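Long-range contact in membrane-bound lytic murein transglycosylase (Agrobacterium tumefaciens, PDB 2PNW), which probably cleaves the glycosidic bonds of peptidoglycan as a lytic transglycosylase of the MltA family: residues 123-128 against 170-175. Sequence-based numbering, arbitrary orientation.
Sequences RPPELV and RGLEIA
Glu-126 and Arg-170 meet head-on in a two-pronged salt bridge. The arginine grips end-on: NH2 donates to OE1 of Glu-126 at 2.8 Å and NH1 to OE2 of the same carboxylate at 2.9 Å, both bonds nearly straight. Both oxygens lie near the guanidinium plane and are approached from their syn sides, but the two flat groups are twisted 32° apart, so each nitrogen stands somewhat out of the carboxylate plane. A bend in the arginine chain (chi3 53°) carries its end over Leu-172, whose CD1 sits 3.9 Å above the centre of the guanidinium. This methyl therefore backs one face of the guanidinium and also packs against the ring of Pro-124, 4.2 Å from its CB. The other methyl, CD2, lies 4.1 Å from CA of Pro-124, while the ring of Pro-125 brings its CD to 3.6 Å from NH2 of Arg-170. The type I turn from Pro-124 to Leu-127 carries the two proline rings and the carboxylate, and Arg-123 reaches back side-on, giving NE and NH2 to the one carbonyl O of Leu-127. The turn leads into strand 127-129, at the border of a small three-stranded antiparallel sheet, whereas Leu-172 immediately precedes strand 173-177, which pairs with 118-121 and 96-109; Phe-260 of strand 259-263 and the loop residue Phe-156 pack on Pro-124, within the region of the MltA-specific insert.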
loop_
_atom_site.group_PDB
_atom_site.type_symbol
_atom_site.label_atom_id
_atom_site.label_comp_id
_atom_site.label_asym_id
_atom_site.label_seq_id
_atom_site.Cartn_x
_atom_site.Cartn_y
_atom_site.Cartn_z
ATOM N N ARG A 123 -14.125 6.307 10.664
ATOM C CA ARG A 123 -15.110 6.447 9.598
ATOM C C ARG A 123 -16.448 6.982 10.138
ATOM O O ARG A 123 -17.047 6.376 11.041
ATOM C CB ARG A 123 -15.328 5.086 8.936
ATOM C CG ARG A 123 -16.255 5.140 7.731
ATOM C CD ARG A 123 -16.484 3.707 7.249
ATOM N NE ARG A 123 -17.351 3.697 6.071
ATOM C CZ ARG A 123 -17.388 2.700 5.190
ATOM N NH1 ARG A 123 -16.607 1.624 5.351
ATOM N NH2 ARG A 123 -18.224 2.792 4.147
ATOM N N PRO A 124 -16.932 8.113 9.583
ATOM C CA PRO A 124 -18.252 8.656 9.964
ATOM C C PRO A 124 -19.349 7.680 9.540
ATOM O O PRO A 124 -19.233 7.075 8.480
ATOM C CB PRO A 124 -18.363 9.931 9.114
ATOM C CG PRO A 124 -16.923 10.292 8.768
ATOM C CD PRO A 124 -16.256 8.968 8.584
ATOM N N PRO A 125 -20.435 7.568 10.333
ATOM C CA PRO A 125 -21.481 6.583 10.007
ATOM C C PRO A 125 -22.242 6.928 8.706
ATOM O O PRO A 125 -22.917 6.064 8.137
ATOM C CB PRO A 125 -22.422 6.655 11.227
ATOM C CG PRO A 125 -22.218 8.075 11.761
ATOM C CD PRO A 125 -20.760 8.364 11.539
ATOM N N GLU A 126 -22.143 8.187 8.251
ATOM C CA GLU A 126 -22.836 8.614 7.034
ATOM C C GLU A 126 -21.992 8.383 5.789
ATOM O O GLU A 126 -22.434 8.672 4.688
ATOM C CB GLU A 126 -23.318 10.083 7.121
ATOM C CG GLU A 126 -22.200 11.157 7.013
ATOM C CD GLU A 126 -21.476 11.481 8.345
ATOM O OE1 GLU A 126 -21.631 10.748 9.363
ATOM O OE2 GLU A 126 -20.724 12.492 8.362
ATOM N N LEU A 127 -20.766 7.894 5.965
ATOM C CA LEU A 127 -19.886 7.628 4.828
ATOM C C LEU A 127 -20.162 6.201 4.375
ATOM O O LEU A 127 -19.592 5.230 4.900
ATOM C CB LEU A 127 -18.402 7.806 5.180
ATOM C CG LEU A 127 -17.408 7.627 4.008
ATOM C CD1 LEU A 127 -17.573 8.749 2.952
ATOM C CD2 LEU A 127 -15.998 7.649 4.585
ATOM N N VAL A 128 -21.059 6.080 3.405
ATOM C CA VAL A 128 -21.547 4.764 2.967
ATOM C C VAL A 128 -20.813 4.284 1.724
ATOM O O VAL A 128 -20.375 5.086 0.893
ATOM C CB VAL A 128 -23.072 4.787 2.728
ATOM C CG1 VAL A 128 -23.795 5.078 4.036
ATOM C CG2 VAL A 128 -23.452 5.852 1.592
ATOM N N ARG A 170 -18.208 15.524 17.172
ATOM C CA ARG A 170 -19.018 14.322 16.966
ATOM C C ARG A 170 -18.412 13.076 17.598
ATOM O O ARG A 170 -18.940 11.973 17.446
ATOM C CB ARG A 170 -19.248 14.127 15.464
ATOM C CG ARG A 170 -20.097 15.269 14.854
ATOM C CD ARG A 170 -20.433 15.024 13.397
ATOM N NE ARG A 170 -21.041 13.706 13.213
ATOM C CZ ARG A 170 -21.043 13.060 12.050
ATOM N NH1 ARG A 170 -20.480 13.630 10.973
ATOM N NH2 ARG A 170 -21.609 11.854 11.960
ATOM N N GLY A 171 -17.292 13.255 18.295
ATOM C CA GLY A 171 -16.613 12.137 18.939
ATOM C C GLY A 171 -15.962 11.170 17.972
ATOM O O GLY A 171 -15.712 10.017 18.320
ATOM N N LEU A 172 -15.633 11.653 16.767
ATOM C CA LEU A 172 -15.022 10.808 15.740
ATOM C C LEU A 172 -13.501 10.719 15.765
ATOM O O LEU A 172 -12.914 9.977 14.975
ATOM C CB LEU A 172 -15.491 11.265 14.346
ATOM C CG LEU A 172 -16.976 11.035 14.033
ATOM C CD1 LEU A 172 -17.371 11.796 12.749
ATOM C CD2 LEU A 172 -17.233 9.511 13.892
ATOM N N GLU A 173 -12.848 11.443 16.676
ATOM C CA GLU A 173 -11.392 11.499 16.690
ATOM C C GLU A 173 -10.824 10.271 17.402
ATOM O O GLU A 173 -11.334 9.879 18.468
ATOM C CB GLU A 173 -10.898 12.789 17.398
ATOM C CG GLU A 173 -11.477 14.108 16.805
ATOM C CD GLU A 173 -12.827 14.533 17.359
ATOM O OE1 GLU A 173 -13.373 13.862 18.291
ATOM O OE2 GLU A 173 -13.375 15.542 16.832
ATOM N N ILE A 174 -9.799 9.681 16.799
ATOM C CA ILE A 174 -8.966 8.635 17.417
ATOM C C ILE A 174 -7.911 9.289 18.325
ATOM O O ILE A 174 -7.654 8.814 19.429
ATOM C CB ILE A 174 -8.275 7.795 16.316
ATOM C CG1 ILE A 174 -9.329 7.064 15.457
ATOM C CG2 ILE A 174 -7.237 6.776 16.905
ATOM C CD1 ILE A 174 -8.788 6.470 14.160
ATOM N N ALA A 175 -7.325 10.388 17.846
ATOM C CA ALA A 175 -6.278 11.149 18.542
ATOM C C ALA A 175 -6.038 12.450 17.768
ATOM O O ALA A 175 -6.645 12.653 16.713
ATOM C CB ALA A 175 -4.959 10.335 18.644
#